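Local coordinates for outer membrane porin protein 32 (Delftia acidovorans, PDB 2FGQ) that forms anion-selective channels through the bacterial outer membrane as a homotrimeric porin, at residues A[5-11]-A[36-42]; A[28-32]-A[60-64]; A[89-95]-A[132-138]; A[109-113]-A[322-326]. All coordinates share one frame; numbering follows the deposited sequence.

From the N terminus, contact 1 pairs 5-11 of strand 4-17 with 36-42 of strand 26-48, closing the opening hairpin of the barrel. Contact 2 starts inside that span, at 28-32, and ends beyond it at 60-64, so the two cross; Ser32 OG and Ser37 N join them. Further along, contact 3 closes the long inward loop between the strands 86-90 and 137-141. Contact 4 leaves that loop at 109-113 and ends 209 residues later on the last strand, thereby crossing contact 3. Its Thr110 also reaches Ser32 O of contact 2. Contacts 1 and 2 precede contacts 3 and 4 in series, and all four reach the same closed sheet.

Contact 1. Residues A[5-11]-A[36-42]; sequences TLFGIVD and TSRLGLR. With SO4 (sulfate ion), chain G.
Phe7 and Arg42 stack across the first beta hairpin of the 16-stranded porin barrel, where strand 4-17 runs antiparallel to strand 26-48. Paired backbone hydrogen bonds at Thr5-Arg42, Phe7-Gly40 and Ile9-Arg38 fix the register. Phe7 CG stands between its backbone N and carbonyl carbon (chi1 65°), which carries the ring across to the partner strand. There the Arg42 guanidinium lies almost flat on it, planes 18° apart, in a cation-pi contact with NH1 over the ring centre and 3.5 Å from Phe7 CD1. Gly40 CA makes a CH-pi contact with the opposite face, where a CB would collide with Phe7 CZ. On the leucine-bearing face, Leu6 CD1 meets Leu39 CD1 at 3.9 Å, and Leu41 of a neighbouring subunit packs against both residues. Ser37 OG accepts a hydrogen bond from Asp11 N at 2.9 Å. Arg38 lies alongside Ile9, whose CD1 sits over one guanidinium face, 3.6 Å from Arg38 NE. A bend at chi3 (67°) turns Arg38 back so that NE and NH2 grip Thr36 O side-on; the side chain of Thr36 itself binds d-malate. Arg38 also holds a sulfate, probably from the crystallisation liquor. A methionine in place of Arg38 would probably leave the Thr36 carbonyl without these two donors and the sulfate without this guanidinium, whose NH1 meets sulfate O3 at 2.7 Å.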
loop_
_atom_site.group_PDB
_atom_site.type_symbol
_atom_site.label_atom_id
_atom_site.label_comp_id
_atom_site.label_asym_id
_atom_site.label_seq_id
_atom_site.Cartn_x
_atom_site.Cartn_y
_atom_site.Cartn_z
ATOM N N THR A 5 -1.967 17.798 -7.428
ATOM C CA THR A 5 -3.330 17.661 -6.977
ATOM C C THR A 5 -3.552 16.289 -6.380
ATOM O O THR A 5 -3.271 15.285 -7.012
ATOM C CB THR A 5 -4.268 17.836 -8.191
ATOM O OG1 THR A 5 -4.134 19.152 -8.734
ATOM C CG2 THR A 5 -5.712 17.750 -7.756
ATOM N N LEU A 6 -4.078 16.259 -5.162
ATOM C CA LEU A 6 -4.544 15.048 -4.531
ATOM C C LEU A 6 -6.021 14.955 -4.868
ATOM O O LEU A 6 -6.746 15.929 -4.719
ATOM C CB LEU A 6 -4.423 15.170 -3.031
ATOM C CG LEU A 6 -5.163 14.121 -2.216
ATOM C CD1 LEU A 6 -4.395 12.845 -2.311
ATOM C CD2 LEU A 6 -5.279 14.634 -0.794
ATOM N N PHE A 7 -6.471 13.791 -5.295
ATOM C CA PHE A 7 -7.872 13.620 -5.657
ATOM C C PHE A 7 -8.344 12.215 -5.304
ATOM O O PHE A 7 -7.554 11.312 -5.060
ATOM C CB PHE A 7 -8.090 13.882 -7.155
ATOM C CG PHE A 7 -7.401 12.882 -8.035
ATOM C CD1 PHE A 7 -6.068 13.054 -8.397
ATOM C CD2 PHE A 7 -8.095 11.760 -8.511
ATOM C CE1 PHE A 7 -5.438 12.122 -9.196
ATOM C CE2 PHE A 7 -7.467 10.832 -9.331
ATOM C CZ PHE A 7 -6.141 11.015 -9.671
ATOM N N GLY A 8 -9.656 12.005 -5.383
ATOM C CA GLY A 8 -10.182 10.688 -5.161
ATOM C C GLY A 8 -11.676 10.640 -5.211
ATOM O O GLY A 8 -12.366 11.644 -5.430
ATOM N N ILE A 9 -12.153 9.416 -5.041
ATOM C CA ILE A 9 -13.574 9.099 -4.970
ATOM C C ILE A 9 -13.756 7.974 -3.978
ATOM O O ILE A 9 -13.097 6.958 -4.065
ATOM C CB ILE A 9 -14.195 8.655 -6.346
ATOM C CG1 ILE A 9 -13.930 9.678 -7.442
ATOM C CG2 ILE A 9 -15.673 8.376 -6.177
ATOM C CD1 ILE A 9 -14.464 9.294 -8.806
ATOM N N VAL A 10 -14.699 8.142 -3.055
ATOM C CA VAL A 10 -15.166 7.016 -2.253
ATOM C C VAL A 10 -16.637 6.771 -2.645
ATOM O O VAL A 10 -17.501 7.626 -2.433
ATOM C CB VAL A 10 -15.031 7.219 -0.734
ATOM C CG1 VAL A 10 -15.447 5.957 -0.035
ATOM C CG2 VAL A 10 -13.621 7.579 -0.367
ATOM N N ASP A 11 -16.871 5.616 -3.223
ATOM C CA ASP A 11 -18.191 5.189 -3.690
ATOM C C ASP A 11 -18.444 3.847 -3.005
ATOM O O ASP A 11 -17.740 2.857 -3.254
ATOM C CB ASP A 11 -18.195 5.072 -5.213
ATOM C CG ASP A 11 -19.482 4.544 -5.767
ATOM O OD1 ASP A 11 -20.107 3.648 -5.131
ATOM O OD2 ASP A 11 -19.896 4.951 -6.878
ATOM N N THR A 36 -15.693 4.184 -10.123
ATOM C CA THR A 36 -14.714 3.426 -9.366
ATOM C C THR A 36 -14.055 4.278 -8.294
ATOM O O THR A 36 -13.549 5.355 -8.559
ATOM C CB THR A 36 -13.676 2.794 -10.289
ATOM O OG1 THR A 36 -14.341 2.001 -11.294
ATOM C CG2 THR A 36 -12.731 1.879 -9.508
ATOM N N SER A 37 -14.090 3.769 -7.075
ATOM C CA SER A 37 -13.436 4.431 -5.952
ATOM C C SER A 37 -11.944 4.452 -6.170
ATOM O O SER A 37 -11.379 3.487 -6.657
ATOM C CB SER A 37 -13.709 3.721 -4.629
ATOM O OG SER A 37 -15.060 3.576 -4.344
ATOM N N ARG A 38 -11.331 5.573 -5.830
ATOM C CA ARG A 38 -9.916 5.760 -6.130
ATOM C C ARG A 38 -9.277 6.800 -5.254
ATOM O O ARG A 38 -9.953 7.633 -4.644
ATOM C CB ARG A 38 -9.775 6.184 -7.616
ATOM C CG ARG A 38 -10.217 7.608 -7.902
ATOM C CD ARG A 38 -10.537 7.886 -9.378
ATOM N NE ARG A 38 -11.712 7.151 -9.777
ATOM C CZ ARG A 38 -12.268 7.207 -10.977
ATOM N NH1 ARG A 38 -11.699 7.915 -11.954
ATOM N NH2 ARG A 38 -13.396 6.550 -11.212
ATOM N N LEU A 39 -7.947 6.772 -5.255
ATOM C CA LEU A 39 -7.113 7.762 -4.562
ATOM C C LEU A 39 -5.907 7.993 -5.469
ATOM O O LEU A 39 -5.317 7.049 -5.915
ATOM C CB LEU A 39 -6.703 7.275 -3.180
ATOM C CG LEU A 39 -5.748 8.195 -2.422
ATOM C CD1 LEU A 39 -6.406 9.490 -2.058
ATOM C CD2 LEU A 39 -5.298 7.495 -1.157
ATOM N N GLY A 40 -5.596 9.248 -5.758
ATOM C CA GLY A 40 -4.508 9.556 -6.658
ATOM C C GLY A 40 -3.862 10.889 -6.424
ATOM O O GLY A 40 -4.368 11.771 -5.719
ATOM N N LEU A 41 -2.704 11.024 -7.070
ATOM C CA LEU A 41 -1.949 12.249 -7.098
ATOM C C LEU A 41 -1.573 12.488 -8.539
ATOM O O LEU A 41 -1.139 11.569 -9.201
ATOM C CB LEU A 41 -0.676 12.084 -6.284
ATOM C CG LEU A 41 -0.811 11.857 -4.783
ATOM C CD1 LEU A 41 -1.710 10.732 -4.351
ATOM C CD2 LEU A 41 0.558 11.635 -4.178
ATOM N N ARG A 42 -1.685 13.720 -8.993
ATOM C CA ARG A 42 -1.265 14.068 -10.343
ATOM C C ARG A 42 -0.674 15.433 -10.378
ATOM O O ARG A 42 -0.934 16.283 -9.535
ATOM C CB ARG A 42 -2.432 13.967 -11.307
ATOM C CG ARG A 42 -3.570 14.875 -10.979
ATOM C CD ARG A 42 -4.827 14.644 -11.915
ATOM N NE ARG A 42 -5.935 15.497 -11.472
ATOM C CZ ARG A 42 -7.199 15.127 -11.237
ATOM N NH1 ARG A 42 -7.668 13.891 -11.447
ATOM N NH2 ARG A 42 -8.043 16.057 -10.821
HETATM S S SO4 G . -14.292 7.568 -14.347
HETATM O O1 SO4 G . -15.341 7.866 -13.335
HETATM O O2 SO4 G . -14.888 7.659 -15.741
HETATM O O3 SO4 G . -13.118 8.497 -14.159
HETATM O O4 SO4 G . -13.759 6.209 -14.119
HETATM O O HOH W 1 -2.184 19.107 -10.764
#

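Contact 2. Residues A[28-32]-A[60-64]; sequences GLGTS and EIFGD. With CA (calcium ion), chain C.
Leu29 and Asp64 lie alongside each other, head to tail, and Leu29 CD2 comes to 4.0 Å from Asp64 CB. A chi1 of 60° tucks the Asp64 carboxylate over its own backbone, where it faces the Leu29 carbonyl. The short separation of 3.1 Å between Asp64 OD2 and Leu29 O is explained by a shared calcium ion, which lies 2.4 Å from each oxygen. Thr31 crosses Asp64 at about a right angle: its methyl CG2 packs 3.5 Å from Asp64 OD1, while its hydroxyl reaches the same oxygen through a water that donates to both. A second water accepts from Thr31 OG1 and Ser32 OG and donates to Ile61 O and Glu60 OE2, the water oxygen lying 2.7 Å from OE2. Through these four bonds the water bridges the segments where the side chains stand apart, Ser32 OG being 4.2 Å from Glu60 OE2. Ser32 OG is also hydrogen-bonded to Ser37 N, and Lys308 forms a salt bridge with Glu60. Gly309, together with Asn136 and Glu158 of a neighbouring subunit, also binds the calcium, making this an intersubunit metal site. The contact sets the start of strand 26-48 against the loop from strand 51-60 to strand 76-83.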
loop_
_atom_site.group_PDB
_atom_site.type_symbol
_atom_site.label_atom_id
_atom_site.label_comp_id
_atom_site.label_asym_id
_atom_site.label_seq_id
_atom_site.Cartn_x
_atom_site.Cartn_y
_atom_site.Cartn_z
ATOM N N GLY A 28 -24.926 -7.279 0.871
ATOM C CA GLY A 28 -23.750 -6.797 1.570
ATOM C C GLY A 28 -23.440 -5.353 1.344
ATOM O O GLY A 28 -24.225 -4.616 0.743
ATOM N N LEU A 29 -22.254 -4.961 1.818
ATOM C CA LEU A 29 -21.729 -3.622 1.610
ATOM C C LEU A 29 -20.688 -3.778 0.505
ATOM O O LEU A 29 -19.741 -4.522 0.678
ATOM C CB LEU A 29 -21.109 -3.042 2.886
ATOM C CG LEU A 29 -20.880 -1.521 2.799
ATOM C CD1 LEU A 29 -22.204 -0.802 3.034
ATOM C CD2 LEU A 29 -19.812 -1.066 3.739
ATOM N N GLY A 30 -20.865 -3.101 -0.597
ATOM C CA GLY A 30 -19.941 -3.133 -1.703
ATOM C C GLY A 30 -19.460 -1.752 -2.084
ATOM O O GLY A 30 -19.614 -0.782 -1.362
ATOM N N THR A 31 -18.800 -1.673 -3.236
ATOM C CA THR A 31 -18.169 -0.440 -3.671
ATOM C C THR A 31 -18.371 -0.152 -5.127
ATOM O O THR A 31 -18.699 -1.051 -5.929
ATOM C CB THR A 31 -16.642 -0.467 -3.366
ATOM O OG1 THR A 31 -15.994 -1.517 -4.127
ATOM C CG2 THR A 31 -16.360 -0.683 -1.876
ATOM N N SER A 32 -18.154 1.118 -5.483
ATOM C CA SER A 32 -17.875 1.478 -6.856
ATOM C C SER A 32 -19.044 1.161 -7.795
ATOM O O SER A 32 -18.866 0.624 -8.895
ATOM C CB SER A 32 -16.556 0.827 -7.270
ATOM O OG SER A 32 -15.482 1.356 -6.516
ATOM N N GLU A 60 -7.107 1.987 -6.789
ATOM C CA GLU A 60 -8.493 1.750 -6.392
ATOM C C GLU A 60 -8.598 1.712 -4.863
ATOM O O GLU A 60 -7.684 1.300 -4.135
ATOM C CB GLU A 60 -8.978 0.408 -6.934
ATOM C CG GLU A 60 -10.463 0.163 -6.754
ATOM C CD GLU A 60 -11.057 -0.958 -7.585
ATOM O OE1 GLU A 60 -10.369 -1.519 -8.475
ATOM O OE2 GLU A 60 -12.285 -1.227 -7.374
ATOM N N ILE A 61 -9.742 2.213 -4.397
ATOM C CA ILE A 61 -10.145 2.153 -3.003
ATOM C C ILE A 61 -11.263 1.147 -2.827
ATOM O O ILE A 61 -12.190 1.101 -3.607
ATOM C CB ILE A 61 -10.573 3.567 -2.521
ATOM C CG1 ILE A 61 -9.357 4.491 -2.507
ATOM C CG2 ILE A 61 -11.314 3.531 -1.191
ATOM C CD1 ILE A 61 -8.346 4.193 -1.446
ATOM N N PHE A 62 -11.193 0.373 -1.766
ATOM C CA PHE A 62 -12.196 -0.590 -1.369
ATOM C C PHE A 62 -12.683 -0.252 0.031
ATOM O O PHE A 62 -12.118 -0.724 1.027
ATOM C CB PHE A 62 -11.622 -2.028 -1.424
ATOM C CG PHE A 62 -11.059 -2.415 -2.764
ATOM C CD1 PHE A 62 -11.875 -2.956 -3.763
ATOM C CD2 PHE A 62 -9.739 -2.200 -3.042
ATOM C CE1 PHE A 62 -11.350 -3.312 -5.018
ATOM C CE2 PHE A 62 -9.210 -2.529 -4.268
ATOM C CZ PHE A 62 -10.017 -3.086 -5.270
ATOM N N GLY A 63 -13.688 0.614 0.113
ATOM C CA GLY A 63 -14.123 1.154 1.386
ATOM C C GLY A 63 -14.751 0.128 2.287
ATOM O O GLY A 63 -14.720 0.286 3.499
ATOM N N ASP A 64 -15.271 -0.955 1.746
ATOM C CA ASP A 64 -15.887 -1.982 2.590
ATOM C C ASP A 64 -14.898 -2.796 3.430
ATOM O O ASP A 64 -15.279 -3.315 4.471
ATOM C CB ASP A 64 -16.820 -2.898 1.793
ATOM C CG ASP A 64 -16.127 -3.648 0.656
ATOM O OD1 ASP A 64 -15.059 -3.233 0.125
ATOM O OD2 ASP A 64 -16.637 -4.746 0.288
HETATM CA CA CA C . -18.241 -6.320 1.124
HETATM O O HOH W 2 -13.789 -0.322 -5.358
HETATM O O HOH W 3 -15.269 -3.804 -2.692
HETATM O O HOH W 4 -16.124 -7.578 1.178
#

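Contact 3. Residues A[89-95]-A[132-138]; sequences RLGRDLV and IRANNLI. With CA (calcium ion), chain B; MLT (D-malate), chain H.
Arg92 turns its CG away from its own backbone N (chi1 -175°) and runs extended to NE, laying one guanidinium face over Arg133 CB, which is 3.6 Å from Arg92 NH2. Arg133, its CG anti to the carbonyl carbon (chi1 -70°) and its chain likewise straight, crosses Arg92 at about a right angle and ends at d-malate. Leu94 CD2 lies over the centre of the Arg133 guanidinium, 3.7 Å from CZ, and is also packed tightly at 3.4 Å against Ile132 CG2. Malate approaches at the edge: Arg133 NH1 gives malate O3 a nearly straight hydrogen bond (175°, 3.1 Å), and NH2 reaches O2, while NE is held by Arg75 O. Thr36, Thr102 and Arg75 also bind the ligand. Arg92 is fixed by Lys74 O and a salt bridge to Asp128; a leucine in its place would probably leave both without their mate. The backbones form two short ladders, the register shifting by one between them. Gly91 N bonds Leu137 O at 2.9 Å on one side of the shift, and Ala134 N bonds Asp93 O at 3.1 Å on the other. In the intervening turn, Asn136 OD1 binds calcium with residues of a neighbouring subunit. This geometry is that of the base of the porin constriction loop, which folds into the barrel and here presents Arg133 to an anionic solute.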
loop_
_atom_site.group_PDB
_atom_site.type_symbol
_atom_site.label_atom_id
_atom_site.label_comp_id
_atom_site.label_asym_id
_atom_site.label_seq_id
_atom_site.Cartn_x
_atom_site.Cartn_y
_atom_site.Cartn_z
ATOM N N ARG A 89 2.720 9.019 -22.915
ATOM C CA ARG A 89 2.738 8.516 -21.523
ATOM C C ARG A 89 3.488 7.203 -21.418
ATOM O O ARG A 89 3.345 6.326 -22.281
ATOM C CB ARG A 89 1.339 8.230 -21.059
ATOM C CG ARG A 89 0.366 9.330 -21.122
ATOM C CD ARG A 89 -1.012 8.885 -20.521
ATOM N NE ARG A 89 -2.043 9.836 -20.810
ATOM C CZ ARG A 89 -3.329 9.625 -20.650
ATOM N NH1 ARG A 89 -3.830 8.445 -20.248
ATOM N NH2 ARG A 89 -4.144 10.617 -20.924
ATOM N N LEU A 90 4.283 7.081 -20.355
ATOM C CA LEU A 90 4.955 5.839 -20.003
ATOM C C LEU A 90 4.460 5.334 -18.668
ATOM O O LEU A 90 4.518 6.083 -17.693
ATOM C CB LEU A 90 6.461 6.050 -19.820
ATOM C CG LEU A 90 7.469 6.158 -20.978
ATOM C CD1 LEU A 90 6.975 6.581 -22.251
ATOM C CD2 LEU A 90 8.814 6.805 -20.582
ATOM N N GLY A 91 4.095 4.051 -18.623
ATOM C CA GLY A 91 3.674 3.422 -17.390
ATOM C C GLY A 91 2.330 2.730 -17.491
ATOM O O GLY A 91 1.558 2.863 -18.476
ATOM N N ARG A 92 1.998 1.982 -16.457
ATOM C CA ARG A 92 0.730 1.297 -16.408
ATOM C C ARG A 92 -0.451 2.276 -16.518
ATOM O O ARG A 92 -0.474 3.324 -15.872
ATOM C CB ARG A 92 0.591 0.523 -15.108
ATOM C CG ARG A 92 -0.733 -0.295 -15.139
ATOM C CD ARG A 92 -0.833 -1.267 -14.089
ATOM N NE ARG A 92 -2.154 -1.831 -13.986
ATOM C CZ ARG A 92 -2.554 -2.930 -14.602
ATOM N NH1 ARG A 92 -1.797 -3.562 -15.499
ATOM N NH2 ARG A 92 -3.754 -3.397 -14.334
ATOM N N ASP A 93 -1.415 1.923 -17.346
ATOM C CA ASP A 93 -2.577 2.765 -17.576
ATOM C C ASP A 93 -3.607 1.956 -18.308
ATOM O O ASP A 93 -3.345 0.830 -18.782
ATOM C CB ASP A 93 -2.113 3.932 -18.453
ATOM C CG ASP A 93 -3.021 5.137 -18.434
ATOM O OD1 ASP A 93 -4.120 5.184 -17.779
ATOM O OD2 ASP A 93 -2.660 6.145 -19.111
ATOM N N LEU A 94 -4.778 2.538 -18.422
ATOM C CA LEU A 94 -5.717 2.095 -19.461
ATOM C C LEU A 94 -5.045 2.073 -20.825
ATOM O O LEU A 94 -4.305 2.995 -21.169
ATOM C CB LEU A 94 -6.935 3.022 -19.538
ATOM C CG LEU A 94 -7.845 3.028 -18.309
ATOM C CD1 LEU A 94 -8.781 4.214 -18.443
ATOM C CD2 LEU A 94 -8.590 1.746 -18.235
ATOM N N VAL A 95 -5.260 1.006 -21.579
ATOM C CA VAL A 95 -4.774 0.999 -22.966
ATOM C C VAL A 95 -5.685 1.912 -23.807
ATOM O O VAL A 95 -6.798 2.185 -23.413
ATOM C CB VAL A 95 -4.719 -0.437 -23.559
ATOM C CG1 VAL A 95 -3.703 -1.269 -22.767
ATOM C CG2 VAL A 95 -6.071 -1.109 -23.603
ATOM N N ILE A 132 -8.323 -4.181 -20.518
ATOM C CA ILE A 132 -8.567 -2.845 -19.976
ATOM C C ILE A 132 -7.254 -2.032 -19.731
ATOM O O ILE A 132 -7.119 -0.922 -20.229
ATOM C CB ILE A 132 -9.453 -2.920 -18.728
ATOM C CG1 ILE A 132 -10.809 -3.514 -19.070
ATOM C CG2 ILE A 132 -9.585 -1.531 -18.133
ATOM C CD1 ILE A 132 -11.756 -3.721 -17.901
ATOM N N ARG A 133 -6.311 -2.574 -18.969
ATOM C CA ARG A 133 -5.058 -1.916 -18.703
ATOM C C ARG A 133 -3.883 -2.791 -19.154
ATOM O O ARG A 133 -4.061 -3.979 -19.412
ATOM C CB ARG A 133 -4.933 -1.627 -17.221
ATOM C CG ARG A 133 -5.855 -0.559 -16.729
ATOM C CD ARG A 133 -5.746 -0.265 -15.225
ATOM N NE ARG A 133 -6.522 0.924 -14.882
ATOM C CZ ARG A 133 -7.833 0.949 -14.736
ATOM N NH1 ARG A 133 -8.540 -0.174 -14.799
ATOM N NH2 ARG A 133 -8.432 2.109 -14.523
ATOM N N ALA A 134 -2.694 -2.207 -19.195
ATOM C CA ALA A 134 -1.475 -2.954 -19.449
ATOM C C ALA A 134 -0.318 -2.444 -18.615
ATOM O O ALA A 134 -0.147 -1.231 -18.486
ATOM C CB ALA A 134 -1.063 -2.830 -20.930
ATOM N N ASN A 135 0.492 -3.374 -18.126
ATOM C CA ASN A 135 1.844 -3.059 -17.649
ATOM C C ASN A 135 2.745 -2.701 -18.817
ATOM O O ASN A 135 2.513 -3.107 -19.958
ATOM C CB ASN A 135 2.459 -4.272 -16.934
ATOM C CG ASN A 135 1.678 -4.727 -15.677
ATOM O OD1 ASN A 135 1.646 -5.934 -15.322
ATOM N ND2 ASN A 135 1.110 -3.822 -15.025
ATOM N N ASN A 136 3.785 -1.950 -18.507
ATOM C CA ASN A 136 4.896 -1.736 -19.455
ATOM C C ASN A 136 4.422 -1.054 -20.719
ATOM O O ASN A 136 4.966 -1.298 -21.813
ATOM C CB ASN A 136 5.518 -3.069 -19.839
ATOM C CG ASN A 136 5.889 -3.910 -18.592
ATOM O OD1 ASN A 136 6.455 -3.377 -17.625
ATOM N ND2 ASN A 136 5.527 -5.198 -18.588
ATOM N N LEU A 137 3.486 -0.121 -20.553
ATOM C CA LEU A 137 2.797 0.546 -21.656
ATOM C C LEU A 137 3.415 1.911 -22.047
ATOM O O LEU A 137 3.776 2.732 -21.193
ATOM C CB LEU A 137 1.333 0.725 -21.233
ATOM C CG LEU A 137 0.429 1.439 -22.249
ATOM C CD1 LEU A 137 0.187 0.593 -23.506
ATOM C CD2 LEU A 137 -0.882 1.737 -21.568
ATOM N N ILE A 138 3.514 2.127 -23.355
ATOM C CA ILE A 138 3.806 3.440 -23.921
ATOM C C ILE A 138 2.642 3.799 -24.797
ATOM O O ILE A 138 2.270 2.991 -25.656
ATOM C CB ILE A 138 5.072 3.409 -24.797
ATOM C CG1 ILE A 138 6.266 3.042 -23.946
ATOM C CG2 ILE A 138 5.272 4.786 -25.409
ATOM C CD1 ILE A 138 7.631 2.989 -24.692
HETATM CA CA CA B . 8.631 -3.781 -16.886
HETATM C C1 MLT H . -11.934 2.317 -14.623
HETATM O O1 MLT H . -12.871 2.450 -13.676
HETATM O O2 MLT H . -11.300 3.344 -15.110
HETATM C C2 MLT H . -11.579 1.019 -15.249
HETATM O O3 MLT H . -11.597 -0.012 -14.296
HETATM C C3 MLT H . -12.504 0.792 -16.436
HETATM C C4 MLT H . -12.522 2.090 -17.217
HETATM O O4 MLT H . -12.490 3.275 -16.653
HETATM O O5 MLT H . -12.555 2.097 -18.490
HETATM O O HOH W 5 7.678 -5.321 -15.216
#

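Contact 4. Residues A[109-113]-A[322-326]; sequences ATGIG and TGVQV
Ile112 and Gln325 join the constriction loop of the porin to the inner side of the last barrel strand, 320-331. The whole contact buries just 193 Å², both sides summed, most of it on Ile112 and Gln325, whose side chains run antiparallel, side by side. A chi1 of 56° sets Ile112 CG1 over its own main chain, and the next carbon, CD1, reaches the strand backbone at 3.4 Å from Gly323 O. Gly323 has no side chain here, and CD1 rests on its backbone; a CB would point toward the loop, 3.6 Å from Ile112 CD1. Ile112 CA and Gly323 CA, the nearest such pair, are 7.1 Å apart, so side chains make this contact and not strand pairing. Residues Asn291, Ala293, Leu305 and Ala307 pack round the same isoleucine and complete its buried setting. Elsewhere the fit is looser. Val324 directs its CB away from the loop, and Val326 lies on the surface. At the other end, Ala109 touches d-malate. One polar bond spans the contact. The hydrogen bond is fairly straight at the hydrogen (163°), but the donor lies above the amide carbonyl plane, with Ile112 N 3.1 Å from Gln325 OE1 and Gly111 CA 3.5 Å from the same OE1.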
loop_
_atom_site.group_PDB
_atom_site.type_symbol
_atom_site.label_atom_id
_atom_site.label_comp_id
_atom_site.label_asym_id
_atom_site.label_seq_id
_atom_site.Cartn_x
_atom_site.Cartn_y
_atom_site.Cartn_z
ATOM N N ALA A 109 -18.324 1.482 -17.079
ATOM C CA ALA A 109 -17.536 0.290 -16.912
ATOM C C ALA A 109 -17.419 -0.058 -15.432
ATOM O O ALA A 109 -16.463 -0.694 -15.035
ATOM C CB ALA A 109 -16.118 0.445 -17.551
ATOM N N THR A 110 -18.417 0.299 -14.632
ATOM C CA THR A 110 -18.409 -0.117 -13.216
ATOM C C THR A 110 -19.826 -0.372 -12.733
ATOM O O THR A 110 -20.785 -0.049 -13.431
ATOM C CB THR A 110 -17.673 0.924 -12.300
ATOM O OG1 THR A 110 -17.434 0.376 -10.995
ATOM C CG2 THR A 110 -18.494 2.134 -12.026
ATOM N N GLY A 111 -19.942 -0.991 -11.561
ATOM C CA GLY A 111 -21.235 -1.303 -10.991
ATOM C C GLY A 111 -21.806 -2.588 -11.560
ATOM O O GLY A 111 -21.133 -3.314 -12.307
ATOM N N ILE A 112 -23.056 -2.901 -11.222
ATOM C CA ILE A 112 -23.779 -4.039 -11.910
ATOM C C ILE A 112 -24.249 -3.712 -13.362
ATOM O O ILE A 112 -24.602 -4.563 -14.203
ATOM C CB ILE A 112 -25.015 -4.493 -11.064
ATOM C CG1 ILE A 112 -25.975 -3.334 -10.782
ATOM C CG2 ILE A 112 -24.595 -5.155 -9.808
ATOM C CD1 ILE A 112 -27.297 -3.819 -10.222
ATOM N N GLY A 113 -24.377 -2.475 -13.683
ATOM C CA GLY A 113 -24.960 -2.136 -14.963
ATOM C C GLY A 113 -24.125 -2.201 -16.219
ATOM O O GLY A 113 -24.710 -2.050 -17.266
ATOM N N THR A 322 -31.074 -11.127 -10.853
ATOM C CA THR A 322 -31.435 -9.758 -10.608
ATOM C C THR A 322 -30.499 -9.185 -9.567
ATOM O O THR A 322 -30.176 -9.842 -8.585
ATOM C CB THR A 322 -32.886 -9.703 -10.099
ATOM O OG1 THR A 322 -33.742 -10.319 -11.072
ATOM C CG2 THR A 322 -33.394 -8.281 -9.994
ATOM N N GLY A 323 -30.119 -7.941 -9.765
ATOM C CA GLY A 323 -29.262 -7.250 -8.811
ATOM C C GLY A 323 -29.668 -5.821 -8.595
ATOM O O GLY A 323 -30.288 -5.179 -9.447
ATOM N N VAL A 324 -29.317 -5.321 -7.420
ATOM C CA VAL A 324 -29.617 -3.957 -7.015
ATOM C C VAL A 324 -28.377 -3.414 -6.285
ATOM O O VAL A 324 -27.743 -4.133 -5.498
ATOM C CB VAL A 324 -30.811 -3.919 -6.000
ATOM C CG1 VAL A 324 -31.167 -2.477 -5.666
ATOM C CG2 VAL A 324 -31.970 -4.654 -6.540
ATOM N N GLN A 325 -28.087 -2.132 -6.498
ATOM C CA GLN A 325 -27.038 -1.407 -5.745
ATOM C C GLN A 325 -27.611 -0.048 -5.421
ATOM O O GLN A 325 -28.182 0.619 -6.302
ATOM C CB GLN A 325 -25.784 -1.141 -6.591
ATOM C CG GLN A 325 -24.926 -2.268 -6.862
ATOM C CD GLN A 325 -23.741 -1.903 -7.739
ATOM O OE1 GLN A 325 -23.924 -1.233 -8.757
ATOM N NE2 GLN A 325 -22.555 -2.375 -7.377
ATOM N N VAL A 326 -27.465 0.379 -4.182
ATOM C CA VAL A 326 -27.855 1.725 -3.786
ATOM C C VAL A 326 -26.702 2.268 -2.940
ATOM O O VAL A 326 -26.288 1.624 -2.004
ATOM C CB VAL A 326 -29.149 1.703 -2.956
ATOM C CG1 VAL A 326 -29.475 3.065 -2.384
ATOM C CG2 VAL A 326 -30.337 1.218 -3.815
#